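Potential RNA-dependent RNA polymerase (Human picobirnavirus, PDB 5I62) catalyses RNA-templated synthesis of RNA from ribonucleoside triphosphates, probably serving both transcription and replication of the viral double-stranded RNA genome. Local coordinates at residues D93-S98 with V202-P207; G166-M171 with I313-H318; N211-Q216 with E295-I300; H318-G321 with G326-A329. All coordinates share one frame; numbering follows the deposited sequence.

Interaction 1. Residues D93-S98 with V202-P207; sequences DSYYDS and VVWMFP
The helix carrying Tyr95 and Tyr96 runs at 75° to strand 202-205, with the two axes 11.3 Å apart, a gap bridged here mainly by large aromatic side chains. Tyr95 and Trp204 meet as an edge-to-face (T-shaped) pair, planes 59° apart, the pyrrole edge of the indole over one face of the phenol ring. Tyr95 CG stands anti to the carbonyl carbon (chi1 -77°), which turns the ring toward the strand. Trp204 NE1 sits above the centre of that ring, 3.5 Å from Tyr95 CE2, and its N-H points at the pi cloud. Val202, two residues earlier on the same side of the strand, sets its branched CB 3.8 Å from Tyr95 CE1. Tyr96, next on the helix, brings its hydroxyl to the rim of the indole, OH lying 3.7 Å from Trp204 CH2 and near the indole plane. The benzo part of Trp204 also lies against the ring of His318.

The buried phenol end of Tyr95 is well provided for: its OH bonds to Ser322 OG, and a water 3.2 Å from Tyr95 OH accepts a bond from Val202 N. Strand 199-205, with a lysine and an arginine ahead of its valines, is consistent with polymerase motif F in the fingers. The chemistry implies a buried aromatic join whose polar groups are each given a partner, the indole N-H a ring face, the phenol a hydroxyl and a water.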
loop_
_atom_site.group_PDB
_atom_site.type_symbol
_atom_site.label_atom_id
_atom_site.label_comp_id
_atom_site.label_asym_id
_atom_site.label_seq_id
_atom_site.Cartn_x
_atom_site.Cartn_y
_atom_site.Cartn_z
ATOM N N ASP A 93 -5.679 -13.480 -13.737
ATOM C CA ASP A 93 -6.568 -13.118 -14.838
ATOM C C ASP A 93 -7.103 -11.701 -14.669
ATOM O O ASP A 93 -7.198 -10.940 -15.638
ATOM C CB ASP A 93 -7.747 -14.091 -14.921
ATOM C CG ASP A 93 -7.345 -15.497 -15.371
ATOM O OD1 ASP A 93 -6.230 -15.673 -15.911
ATOM O OD2 ASP A 93 -8.173 -16.427 -15.186
ATOM N N SER A 94 -7.475 -11.344 -13.436
ATOM C CA SER A 94 -8.086 -10.044 -13.154
ATOM C C SER A 94 -7.242 -8.883 -13.672
ATOM O O SER A 94 -7.772 -7.906 -14.209
ATOM C CB SER A 94 -8.321 -9.901 -11.650
ATOM O OG SER A 94 -9.062 -8.724 -11.352
ATOM N N TYR A 95 -5.915 -8.983 -13.542
ATOM C CA TYR A 95 -5.056 -7.902 -14.019
ATOM C C TYR A 95 -5.128 -7.732 -15.528
ATOM O O TYR A 95 -4.921 -6.624 -16.039
ATOM C CB TYR A 95 -3.609 -8.141 -13.591
ATOM C CG TYR A 95 -3.379 -7.814 -12.146
ATOM C CD1 TYR A 95 -3.692 -8.722 -11.148
ATOM C CD2 TYR A 95 -2.918 -6.563 -11.776
ATOM C CE1 TYR A 95 -3.507 -8.412 -9.820
ATOM C CE2 TYR A 95 -2.733 -6.236 -10.448
ATOM C CZ TYR A 95 -3.031 -7.163 -9.478
ATOM O OH TYR A 95 -2.842 -6.832 -8.161
ATOM N N TYR A 96 -5.352 -8.822 -16.259
ATOM C CA TYR A 96 -5.388 -8.784 -17.714
ATOM C C TYR A 96 -6.786 -8.481 -18.234
ATOM O O TYR A 96 -6.937 -7.809 -19.252
ATOM C CB TYR A 96 -4.903 -10.123 -18.285
ATOM C CG TYR A 96 -3.420 -10.335 -18.082
ATOM C CD1 TYR A 96 -2.937 -10.900 -16.915
ATOM C CD2 TYR A 96 -2.506 -9.940 -19.054
ATOM C CE1 TYR A 96 -1.569 -11.079 -16.711
ATOM C CE2 TYR A 96 -1.138 -10.117 -18.869
ATOM C CZ TYR A 96 -0.679 -10.681 -17.698
ATOM O OH TYR A 96 0.678 -10.848 -17.513
ATOM N N ASP A 97 -7.804 -8.975 -17.545
ATOM C CA ASP A 97 -9.168 -8.875 -18.042
ATOM C C ASP A 97 -9.886 -7.617 -17.563
ATOM O O ASP A 97 -10.812 -7.155 -18.229
ATOM C CB ASP A 97 -9.942 -10.128 -17.631
ATOM C CG ASP A 97 -9.390 -11.392 -18.284
ATOM O OD1 ASP A 97 -8.762 -11.289 -19.365
ATOM O OD2 ASP A 97 -9.545 -12.486 -17.700
ATOM N N SER A 98 -9.473 -7.033 -16.442
ATOM C CA SER A 98 -10.227 -5.914 -15.886
ATOM C C SER A 98 -9.968 -4.589 -16.595
ATOM O O SER A 98 -10.653 -3.612 -16.298
ATOM C CB SER A 98 -9.930 -5.746 -14.394
ATOM O OG SER A 98 -10.250 -6.927 -13.667
ATOM N N VAL A 202 -2.020 -10.261 -4.864
ATOM C CA VAL A 202 -1.006 -10.485 -5.880
ATOM C C VAL A 202 0.025 -9.372 -5.780
ATOM O O VAL A 202 -0.330 -8.192 -5.702
ATOM C CB VAL A 202 -1.630 -10.538 -7.283
ATOM C CG1 VAL A 202 -0.547 -10.538 -8.344
ATOM C CG2 VAL A 202 -2.524 -11.754 -7.427
ATOM N N VAL A 203 1.304 -9.749 -5.743
ATOM C CA VAL A 203 2.406 -8.799 -5.817
ATOM C C VAL A 203 3.141 -9.032 -7.130
ATOM O O VAL A 203 3.486 -10.173 -7.452
ATOM C CB VAL A 203 3.377 -8.939 -4.626
ATOM C CG1 VAL A 203 4.511 -7.913 -4.749
ATOM C CG2 VAL A 203 2.638 -8.750 -3.321
ATOM N N TRP A 204 3.371 -7.957 -7.880
ATOM C CA TRP A 204 4.223 -7.988 -9.063
ATOM C C TRP A 204 5.635 -7.599 -8.626
ATOM O O TRP A 204 5.928 -6.424 -8.411
ATOM C CB TRP A 204 3.695 -7.051 -10.144
ATOM C CG TRP A 204 2.388 -7.478 -10.757
ATOM C CD1 TRP A 204 1.176 -7.597 -10.130
ATOM C CD2 TRP A 204 2.175 -7.870 -12.117
ATOM N NE1 TRP A 204 0.220 -8.024 -11.026
ATOM C CE2 TRP A 204 0.811 -8.214 -12.247
ATOM C CE3 TRP A 204 3.009 -7.975 -13.237
ATOM C CZ2 TRP A 204 0.263 -8.641 -13.452
ATOM C CZ3 TRP A 204 2.463 -8.392 -14.433
ATOM C CH2 TRP A 204 1.102 -8.733 -14.531
ATOM N N MET A 205 6.514 -8.589 -8.474
ATOM C CA MET A 205 7.885 -8.340 -8.017
ATOM C C MET A 205 8.717 -7.987 -9.249
ATOM O O MET A 205 9.010 -8.847 -10.078
ATOM C CB MET A 205 8.437 -9.560 -7.283
ATOM C CG MET A 205 7.738 -9.850 -5.960
ATOM S SD MET A 205 8.275 -11.448 -5.286
ATOM C CE MET A 205 7.372 -11.458 -3.766
ATOM N N PHE A 206 9.072 -6.706 -9.382
ATOM C CA PHE A 206 9.641 -6.166 -10.610
ATOM C C PHE A 206 11.141 -6.418 -10.686
ATOM O O PHE A 206 11.808 -6.487 -9.661
ATOM C CB PHE A 206 9.398 -4.660 -10.696
ATOM C CG PHE A 206 8.127 -4.283 -11.396
ATOM C CD1 PHE A 206 6.922 -4.840 -11.016
ATOM C CD2 PHE A 206 8.136 -3.372 -12.432
ATOM C CE1 PHE A 206 5.737 -4.490 -11.642
ATOM C CE2 PHE A 206 6.952 -3.009 -13.071
ATOM C CZ PHE A 206 5.751 -3.580 -12.673
ATOM N N PRO A 207 11.683 -6.518 -11.904
ATOM C CA PRO A 207 13.141 -6.531 -12.072
ATOM C C PRO A 207 13.760 -5.269 -11.499
ATOM O O PRO A 207 13.237 -4.166 -11.673
ATOM C CB PRO A 207 13.332 -6.594 -13.597
ATOM C CG PRO A 207 12.038 -7.121 -14.134
ATOM C CD PRO A 207 10.980 -6.556 -13.201
HETATM O O HOH W 1 -4.049 -8.125 -5.552
#

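Interaction 2. Residues G166-M171 with I313-H318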
loop_
_atom_site.group_PDB
_atom_site.type_symbol
_atom_site.label_atom_id
_atom_site.label_comp_id
_atom_site.label_asym_id
_atom_site.label_seq_id
_atom_site.Cartn_x
_atom_site.Cartn_y
_atom_site.Cartn_z
ATOM N N GLY A 166 7.467 -4.896 -28.551
ATOM C CA GLY A 166 6.275 -5.720 -28.657
ATOM C C GLY A 166 5.877 -6.183 -27.272
ATOM O O GLY A 166 5.853 -5.406 -26.319
ATOM N N ARG A 167 5.619 -7.472 -27.127
ATOM C CA ARG A 167 5.182 -7.964 -25.830
ATOM C C ARG A 167 6.338 -8.257 -24.869
ATOM O O ARG A 167 6.078 -8.651 -23.735
ATOM C CB ARG A 167 4.313 -9.205 -26.021
ATOM C CG ARG A 167 5.098 -10.437 -26.426
ATOM C CD ARG A 167 4.182 -11.557 -26.900
ATOM N NE ARG A 167 4.936 -12.800 -26.985
ATOM C CZ ARG A 167 4.468 -13.993 -26.640
ATOM N NH1 ARG A 167 3.226 -14.115 -26.184
ATOM N NH2 ARG A 167 5.249 -15.059 -26.746
ATOM N N TYR A 168 7.589 -8.044 -25.276
ATOM C CA TYR A 168 8.760 -8.357 -24.462
ATOM C C TYR A 168 9.319 -7.113 -23.791
ATOM O O TYR A 168 9.301 -6.024 -24.361
ATOM C CB TYR A 168 9.867 -9.003 -25.300
ATOM C CG TYR A 168 9.442 -10.285 -25.956
ATOM C CD1 TYR A 168 9.384 -11.469 -25.227
ATOM C CD2 TYR A 168 9.046 -10.308 -27.286
ATOM C CE1 TYR A 168 8.975 -12.661 -25.819
ATOM C CE2 TYR A 168 8.637 -11.491 -27.887
ATOM C CZ TYR A 168 8.607 -12.661 -27.146
ATOM O OH TYR A 168 8.199 -13.832 -27.740
ATOM N N CYS A 169 9.850 -7.292 -22.589
ATOM C CA CYS A 169 10.557 -6.239 -21.877
ATOM C C CYS A 169 12.052 -6.478 -22.066
ATOM O O CYS A 169 12.599 -7.445 -21.532
ATOM C CB CYS A 169 10.176 -6.239 -20.402
ATOM S SG CYS A 169 11.074 -5.028 -19.388
ATOM N N VAL A 170 12.711 -5.621 -22.835
ATOM C CA VAL A 170 14.150 -5.748 -23.034
ATOM C C VAL A 170 14.867 -5.035 -21.898
ATOM O O VAL A 170 14.519 -3.907 -21.546
ATOM C CB VAL A 170 14.563 -5.184 -24.400
ATOM C CG1 VAL A 170 16.087 -5.197 -24.547
ATOM C CG2 VAL A 170 13.885 -5.972 -25.530
ATOM N N MET A 171 15.860 -5.700 -21.303
ATOM C CA MET A 171 16.671 -5.114 -20.232
ATOM C C MET A 171 18.143 -5.268 -20.593
ATOM O O MET A 171 18.688 -6.377 -20.528
ATOM C CB MET A 171 16.370 -5.765 -18.890
ATOM C CG MET A 171 14.880 -5.810 -18.559
ATOM S SD MET A 171 14.561 -6.136 -16.827
ATOM C CE MET A 171 15.507 -7.662 -16.561
ATOM N N ILE A 313 5.328 -18.077 -18.291
ATOM C CA ILE A 313 5.327 -16.632 -18.415
ATOM C C ILE A 313 4.071 -16.217 -19.172
ATOM O O ILE A 313 3.700 -16.824 -20.180
ATOM C CB ILE A 313 6.596 -16.123 -19.129
ATOM C CG1 ILE A 313 7.869 -16.620 -18.427
ATOM C CG2 ILE A 313 6.590 -14.587 -19.212
ATOM C CD1 ILE A 313 9.154 -16.310 -19.216
ATOM N N ARG A 314 3.421 -15.180 -18.692
ATOM C CA ARG A 314 2.250 -14.635 -19.356
ATOM C C ARG A 314 2.601 -13.266 -19.920
ATOM O O ARG A 314 3.353 -12.521 -19.293
ATOM C CB ARG A 314 1.094 -14.551 -18.365
ATOM C CG ARG A 314 -0.197 -14.067 -18.961
ATOM C CD ARG A 314 -1.321 -14.307 -17.988
ATOM N NE ARG A 314 -2.577 -13.870 -18.577
ATOM C CZ ARG A 314 -3.760 -14.109 -18.034
ATOM N NH1 ARG A 314 -3.842 -14.788 -16.894
ATOM N NH2 ARG A 314 -4.852 -13.659 -18.629
ATOM N N TYR A 315 2.056 -12.934 -21.099
ATOM C CA TYR A 315 2.350 -11.691 -21.814
ATOM C C TYR A 315 1.071 -10.889 -22.051
ATOM O O TYR A 315 -0.038 -11.392 -21.874
ATOM C CB TYR A 315 3.039 -11.968 -23.159
ATOM C CG TYR A 315 4.314 -12.787 -23.031
ATOM C CD1 TYR A 315 4.269 -14.174 -22.929
ATOM C CD2 TYR A 315 5.556 -12.164 -22.992
ATOM C CE1 TYR A 315 5.456 -14.930 -22.806
ATOM C CE2 TYR A 315 6.733 -12.902 -22.854
ATOM C CZ TYR A 315 6.679 -14.278 -22.770
ATOM O OH TYR A 315 7.861 -14.991 -22.626
ATOM N N GLY A 316 1.240 -9.633 -22.459
ATOM C CA GLY A 316 0.133 -8.768 -22.818
ATOM C C GLY A 316 -0.027 -7.597 -21.848
ATOM O O GLY A 316 0.522 -7.580 -20.744
ATOM N N ILE A 317 -0.802 -6.592 -22.277
ATOM C CA ILE A 317 -1.015 -5.440 -21.402
ATOM C C ILE A 317 -1.939 -5.825 -20.249
ATOM O O ILE A 317 -2.722 -6.781 -20.334
ATOM C CB ILE A 317 -1.558 -4.221 -22.173
ATOM C CG1 ILE A 317 -2.929 -4.516 -22.788
ATOM C CG2 ILE A 317 -0.551 -3.759 -23.222
ATOM C CD1 ILE A 317 -3.649 -3.246 -23.293
ATOM N N HIS A 318 -1.833 -5.090 -19.151
ATOM C CA HIS A 318 -2.585 -5.419 -17.947
ATOM C C HIS A 318 -2.723 -4.152 -17.107
ATOM O O HIS A 318 -2.259 -3.075 -17.491
ATOM C CB HIS A 318 -1.899 -6.563 -17.178
ATOM C CG HIS A 318 -0.430 -6.337 -16.948
ATOM N ND1 HIS A 318 0.056 -5.409 -16.053
ATOM C CD2 HIS A 318 0.658 -6.927 -17.500
ATOM C CE1 HIS A 318 1.377 -5.437 -16.057
ATOM N NE2 HIS A 318 1.771 -6.350 -16.928
HETATM O O HOH W 2 3.558 -8.189 -22.574
#
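Arg167 lays its guanidinium flat on the ring of Tyr315, and this stack is the tight part of the contact. The two planes are 23° apart, and CZ of Arg167 stands 3.9 Å from the centroid of the Tyr315 ring, 19° off its normal, a cation-pi geometry displaced toward the rim. The closest approach is Arg167 NH1 to Tyr315 CD1, 3.4 Å. With CG between the backbone N and the carbonyl carbon (chi1 73°) and the chain extended from there, Arg167 reaches across the ring, its methylenes passing over CB and CD2 of the tyrosine. Arginine offers both an apolar shaft and a flat cation.

Arg167 belongs to the turn of a beta hairpin, between strands 160-165 and 168-173, while Tyr315 follows strand 312-314; all three strands share one mixed sheet, and the N-terminal helix 5-11 packs alongside, Tyr11 bonding to the hydroxyl of Tyr315.

Beside the stack the contact is looser and still exposed. Tyr168 meets Tyr315 obliquely, Tyr168 CE1 3.7 Å from Tyr315 CE2, and its hydroxyl takes a weak bond from Arg167 NH2, 3.3 Å away. Between the backbones a water donates to Arg167 O at 2.8 Å and accepts from Gly316 N at 2.7 Å. Gly316 takes a positive phi at which any side chain would collide with the carbonyl oxygen of Tyr315, hence the glycine.

Interaction 3. Residues N211-Q216 with E295-I300; sequences NIRELQ and ERVFPI
Val297 carries the contact, wedging its two methyls against Arg213 and Glu214 of helix 208-228. Just ahead of it, Arg296 points toward the helix but gives its guanidinium to Asp161; its NE stays 5.0 Å from Arg213 NH2, so two like charges lie near each other. At Val297 the branches divide the work. CG2 sits over one face of the Arg213 guanidinium, 3.6 Å from NH2, while CG1, anti to the backbone N (chi1 178°), approaches the backbone N of Glu214 at 3.8 Å. A compact, beta-branched residue fits this narrow space between helix backbone and folded arginine. The guanidinium is held by a nearly straight bond from Arg213 NH1 to Gln216 OE1, 2.8 Å, lying in its own plane. Val297 O also faces a water, 2.9 Å away, which lies 2.7 Å from Glu214 OE2. Phe298 turns away to pack on helix 271-284, and Ile300, its N bonded to Val297 O, rests on Val162 and Met164 of the sheet. Glu214 bonds through OE2 to Ser324 OG and through OE1 to Gly325 N, so that one carboxylate holds two points of a glycine- and serine-rich loop, probably motif B of the polymerase.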
loop_
_atom_site.group_PDB
_atom_site.type_symbol
_atom_site.label_atom_id
_atom_site.label_comp_id
_atom_site.label_asym_id
_atom_site.label_seq_id
_atom_site.Cartn_x
_atom_site.Cartn_y
_atom_site.Cartn_z
ATOM N N ASN A 211 12.783 -1.189 -11.848
ATOM C CA ASN A 211 12.527 -0.343 -10.684
ATOM C C ASN A 211 13.511 0.828 -10.609
ATOM O O ASN A 211 13.121 1.950 -10.272
ATOM C CB ASN A 211 12.579 -1.171 -9.400
ATOM C CG ASN A 211 11.261 -1.856 -9.082
ATOM O OD1 ASN A 211 10.188 -1.448 -9.555
ATOM N ND2 ASN A 211 11.331 -2.888 -8.279
ATOM N N ILE A 212 14.792 0.592 -10.914
ATOM C CA ILE A 212 15.756 1.697 -10.978
ATOM C C ILE A 212 15.305 2.756 -11.985
ATOM O O ILE A 212 15.281 3.957 -11.687
ATOM C CB ILE A 212 17.162 1.172 -11.328
ATOM C CG1 ILE A 212 17.696 0.262 -10.226
ATOM C CG2 ILE A 212 18.117 2.350 -11.585
ATOM C CD1 ILE A 212 18.986 -0.503 -10.635
ATOM N N ARG A 213 14.976 2.336 -13.208
ATOM C CA ARG A 213 14.603 3.313 -14.222
ATOM C C ARG A 213 13.331 4.061 -13.822
ATOM O O ARG A 213 13.244 5.285 -13.988
ATOM C CB ARG A 213 14.434 2.626 -15.572
ATOM C CG ARG A 213 15.777 2.299 -16.243
ATOM C CD ARG A 213 16.416 3.590 -16.641
ATOM N NE ARG A 213 16.009 3.987 -17.968
ATOM C CZ ARG A 213 15.856 5.234 -18.394
ATOM N NH1 ARG A 213 16.042 6.266 -17.589
ATOM N NH2 ARG A 213 15.491 5.432 -19.647
ATOM N N GLU A 214 12.332 3.341 -13.311
ATOM C CA GLU A 214 11.108 3.995 -12.842
ATOM C C GLU A 214 11.416 5.024 -11.758
ATOM O O GLU A 214 10.954 6.170 -11.818
ATOM C CB GLU A 214 10.130 2.957 -12.306
ATOM C CG GLU A 214 9.545 2.022 -13.331
ATOM C CD GLU A 214 8.717 0.945 -12.650
ATOM O OE1 GLU A 214 9.136 0.464 -11.565
ATOM O OE2 GLU A 214 7.666 0.579 -13.192
ATOM N N LEU A 215 12.230 4.638 -10.773
ATOM C CA LEU A 215 12.454 5.497 -9.619
ATOM C C LEU A 215 13.305 6.714 -9.943
ATOM O O LEU A 215 13.337 7.653 -9.144
ATOM C CB LEU A 215 13.083 4.699 -8.480
ATOM C CG LEU A 215 12.168 3.679 -7.796
ATOM C CD1 LEU A 215 12.954 2.870 -6.773
ATOM C CD2 LEU A 215 11.002 4.363 -7.121
ATOM N N GLN A 216 13.999 6.727 -11.087
ATOM C CA GLN A 216 14.660 7.957 -11.509
ATOM C C GLN A 216 13.669 9.119 -11.603
ATOM O O GLN A 216 14.070 10.283 -11.499
ATOM C CB GLN A 216 15.351 7.763 -12.855
ATOM C CG GLN A 216 16.605 6.898 -12.817
ATOM C CD GLN A 216 17.240 6.831 -14.181
ATOM O OE1 GLN A 216 16.908 5.958 -14.985
ATOM N NE2 GLN A 216 18.110 7.793 -14.479
ATOM N N GLU A 295 8.212 7.676 -22.927
ATOM C CA GLU A 295 7.918 6.781 -24.041
ATOM C C GLU A 295 8.411 5.364 -23.773
ATOM O O GLU A 295 7.791 4.403 -24.235
ATOM C CB GLU A 295 8.520 7.318 -25.332
ATOM C CG GLU A 295 7.914 8.650 -25.784
ATOM C CD GLU A 295 6.408 8.548 -26.013
ATOM O OE1 GLU A 295 5.955 7.544 -26.619
ATOM O OE2 GLU A 295 5.683 9.448 -25.547
ATOM N N ARG A 296 9.531 5.211 -23.062
ATOM C CA ARG A 296 10.206 3.920 -22.927
ATOM C C ARG A 296 9.921 3.202 -21.621
ATOM O O ARG A 296 9.742 1.987 -21.623
ATOM C CB ARG A 296 11.724 4.080 -23.025
ATOM C CG ARG A 296 12.302 4.133 -24.408
ATOM C CD ARG A 296 13.718 4.694 -24.321
ATOM N NE ARG A 296 14.751 3.666 -24.295
ATOM C CZ ARG A 296 15.118 2.968 -25.363
ATOM N NH1 ARG A 296 14.524 3.179 -26.537
ATOM N NH2 ARG A 296 16.074 2.065 -25.267
ATOM N N VAL A 297 9.946 3.916 -20.503
ATOM C CA VAL A 297 9.900 3.303 -19.176
ATOM C C VAL A 297 8.495 3.322 -18.593
ATOM O O VAL A 297 8.011 2.314 -18.074
ATOM C CB VAL A 297 10.890 4.015 -18.226
ATOM C CG1 VAL A 297 10.808 3.402 -16.820
ATOM C CG2 VAL A 297 12.309 3.975 -18.779
ATOM N N PHE A 298 7.851 4.491 -18.607
ATOM C CA PHE A 298 6.488 4.614 -18.077
ATOM C C PHE A 298 5.553 3.464 -18.454
ATOM O O PHE A 298 4.807 3.005 -17.581
ATOM C CB PHE A 298 5.876 5.951 -18.524
ATOM C CG PHE A 298 4.443 6.107 -18.104
ATOM C CD1 PHE A 298 4.135 6.545 -16.825
ATOM C CD2 PHE A 298 3.406 5.762 -18.962
ATOM C CE1 PHE A 298 2.817 6.657 -16.414
ATOM C CE2 PHE A 298 2.086 5.876 -18.547
ATOM C CZ PHE A 298 1.803 6.323 -17.270
ATOM N N PRO A 299 5.513 2.974 -19.692
ATOM C CA PRO A 299 4.512 1.939 -20.014
ATOM C C PRO A 299 4.816 0.565 -19.442
ATOM O O PRO A 299 3.922 -0.284 -19.474
ATOM C CB PRO A 299 4.506 1.886 -21.551
ATOM C CG PRO A 299 5.696 2.623 -21.996
ATOM C CD PRO A 299 6.129 3.541 -20.908
ATOM N N ILE A 300 6.035 0.305 -18.948
ATOM C CA ILE A 300 6.426 -1.077 -18.632
ATOM C C ILE A 300 5.567 -1.657 -17.520
ATOM O O ILE A 300 5.204 -2.839 -17.550
ATOM C CB ILE A 300 7.928 -1.141 -18.276
ATOM C CG1 ILE A 300 8.770 -0.855 -19.517
ATOM C CG2 ILE A 300 8.304 -2.481 -17.635
ATOM C CD1 ILE A 300 10.217 -0.582 -19.183
HETATM O O HOH W 3 6.740 1.548 -15.526
#

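Interaction 4. Residues H318-G321 with G326-A329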
loop_
_atom_site.group_PDB
_atom_site.type_symbol
_atom_site.label_atom_id
_atom_site.label_comp_id
_atom_site.label_asym_id
_atom_site.label_seq_id
_atom_site.Cartn_x
_atom_site.Cartn_y
_atom_site.Cartn_z
ATOM N N HIS A 318 -1.833 -5.090 -19.151
ATOM C CA HIS A 318 -2.585 -5.419 -17.947
ATOM C C HIS A 318 -2.723 -4.152 -17.107
ATOM O O HIS A 318 -2.259 -3.075 -17.491
ATOM C CB HIS A 318 -1.899 -6.563 -17.178
ATOM C CG HIS A 318 -0.430 -6.337 -16.948
ATOM N ND1 HIS A 318 0.056 -5.409 -16.053
ATOM C CD2 HIS A 318 0.658 -6.927 -17.500
ATOM C CE1 HIS A 318 1.377 -5.437 -16.057
ATOM N NE2 HIS A 318 1.771 -6.350 -16.928
ATOM N N GLY A 319 -3.390 -4.283 -15.963
ATOM C CA GLY A 319 -3.529 -3.169 -15.055
ATOM C C GLY A 319 -2.208 -2.867 -14.361
ATOM O O GLY A 319 -1.148 -3.388 -14.705
ATOM N N MET A 320 -2.290 -2.005 -13.349
ATOM C CA MET A 320 -1.103 -1.630 -12.595
ATOM C C MET A 320 -0.425 -2.858 -12.013
ATOM O O MET A 320 -1.018 -3.587 -11.216
ATOM C CB MET A 320 -1.460 -0.662 -11.477
ATOM C CG MET A 320 -0.315 -0.422 -10.527
ATOM S SD MET A 320 1.041 0.449 -11.341
ATOM C CE MET A 320 0.335 2.119 -11.375
ATOM N N GLY A 321 0.834 -3.078 -12.395
ATOM C CA GLY A 321 1.600 -4.143 -11.776
ATOM C C GLY A 321 1.896 -3.769 -10.339
ATOM O O GLY A 321 2.830 -3.011 -10.075
ATOM N N GLY A 326 6.216 3.078 -9.469
ATOM C CA GLY A 326 5.216 4.118 -9.544
ATOM C C GLY A 326 3.813 3.647 -9.229
ATOM O O GLY A 326 2.845 4.330 -9.587
ATOM N N THR A 327 3.678 2.495 -8.557
ATOM C CA THR A 327 2.349 1.976 -8.240
ATOM C C THR A 327 1.520 3.029 -7.532
ATOM O O THR A 327 0.392 3.337 -7.937
ATOM C CB THR A 327 2.431 0.734 -7.347
ATOM O OG1 THR A 327 3.092 -0.336 -8.036
ATOM C CG2 THR A 327 1.015 0.282 -6.942
ATOM N N ASN A 328 2.074 3.599 -6.466
ATOM C CA ASN A 328 1.303 4.559 -5.699
ATOM C C ASN A 328 1.233 5.908 -6.410
ATOM O O ASN A 328 0.190 6.573 -6.380
ATOM C CB ASN A 328 1.903 4.692 -4.303
ATOM C CG ASN A 328 0.989 5.409 -3.358
ATOM O OD1 ASN A 328 1.082 6.626 -3.197
ATOM N ND2 ASN A 328 0.061 4.665 -2.750
ATOM N N ALA A 329 2.320 6.320 -7.065
ATOM C CA ALA A 329 2.366 7.653 -7.662
ATOM C C ALA A 329 1.343 7.792 -8.785
ATOM O O ALA A 329 0.530 8.727 -8.785
ATOM C CB ALA A 329 3.772 7.958 -8.175
#
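Met320 folds its thioether against Thr327 at the start of helix 327-345, within a glycine-rich loop and helix whose sequence fits motif B of viral RNA polymerases. The end of its chain does most of the touching: CE lies 3.6 Å from Thr327 O, and SD is 3.7 Å from Thr327 CA. The chain leaves with CG anti to the backbone N (chi1 170°), then bends at both following torsions, which curls the methyl over the first turn of the helix; the flexibility of methionine suits such a curved surface. Nearer the backbone, Met320 CG meets the methyl of Thr327, CG2, at 3.9 Å. Threonine thus offers one branch to the apolar side and keeps the other for the loop: its OG1 bonds to Ser324 O and Gly323 N, and also comes 3.4 Å from Gly321 O.

Further out, Gly326 occupies the N-cap position and its N bonds to Ser324 OG, so the serine fastens the loop to the helix start. Met320 is further covered by Phe269 and Tyr302 and by Glu331 of the same helix, while Gly319 is tied through its backbone to Tyr95. His318 is gripped at both ring nitrogens, NE2 by Ile304 O, an arrangement consistent with a doubly protonated ring; ND1 donates to Gly319 O at 2.7 Å, in the carbonyl plane, with an N-H...O angle of 162°.

From the N terminus, helix 89-97 opens interaction 1, which closes a loop of just over a hundred residues on strand 199-205. Interaction 2 starts inside that loop, at 166-171, and ends beyond it at 313-318, so the two cross; a salt bridge from Asp93 to Arg314 joins them. Interaction 3 begins soon after interaction 1 closes and nests within the loop of interaction 2, linking helix 208-228 to the end of helix 288-296. Interaction 4, a short closure at 318-329, takes up the chain where interaction 2 ends, sharing His318. Together they tie the mixed sheet and its flanking helices to the loop that leads into helix 327-345.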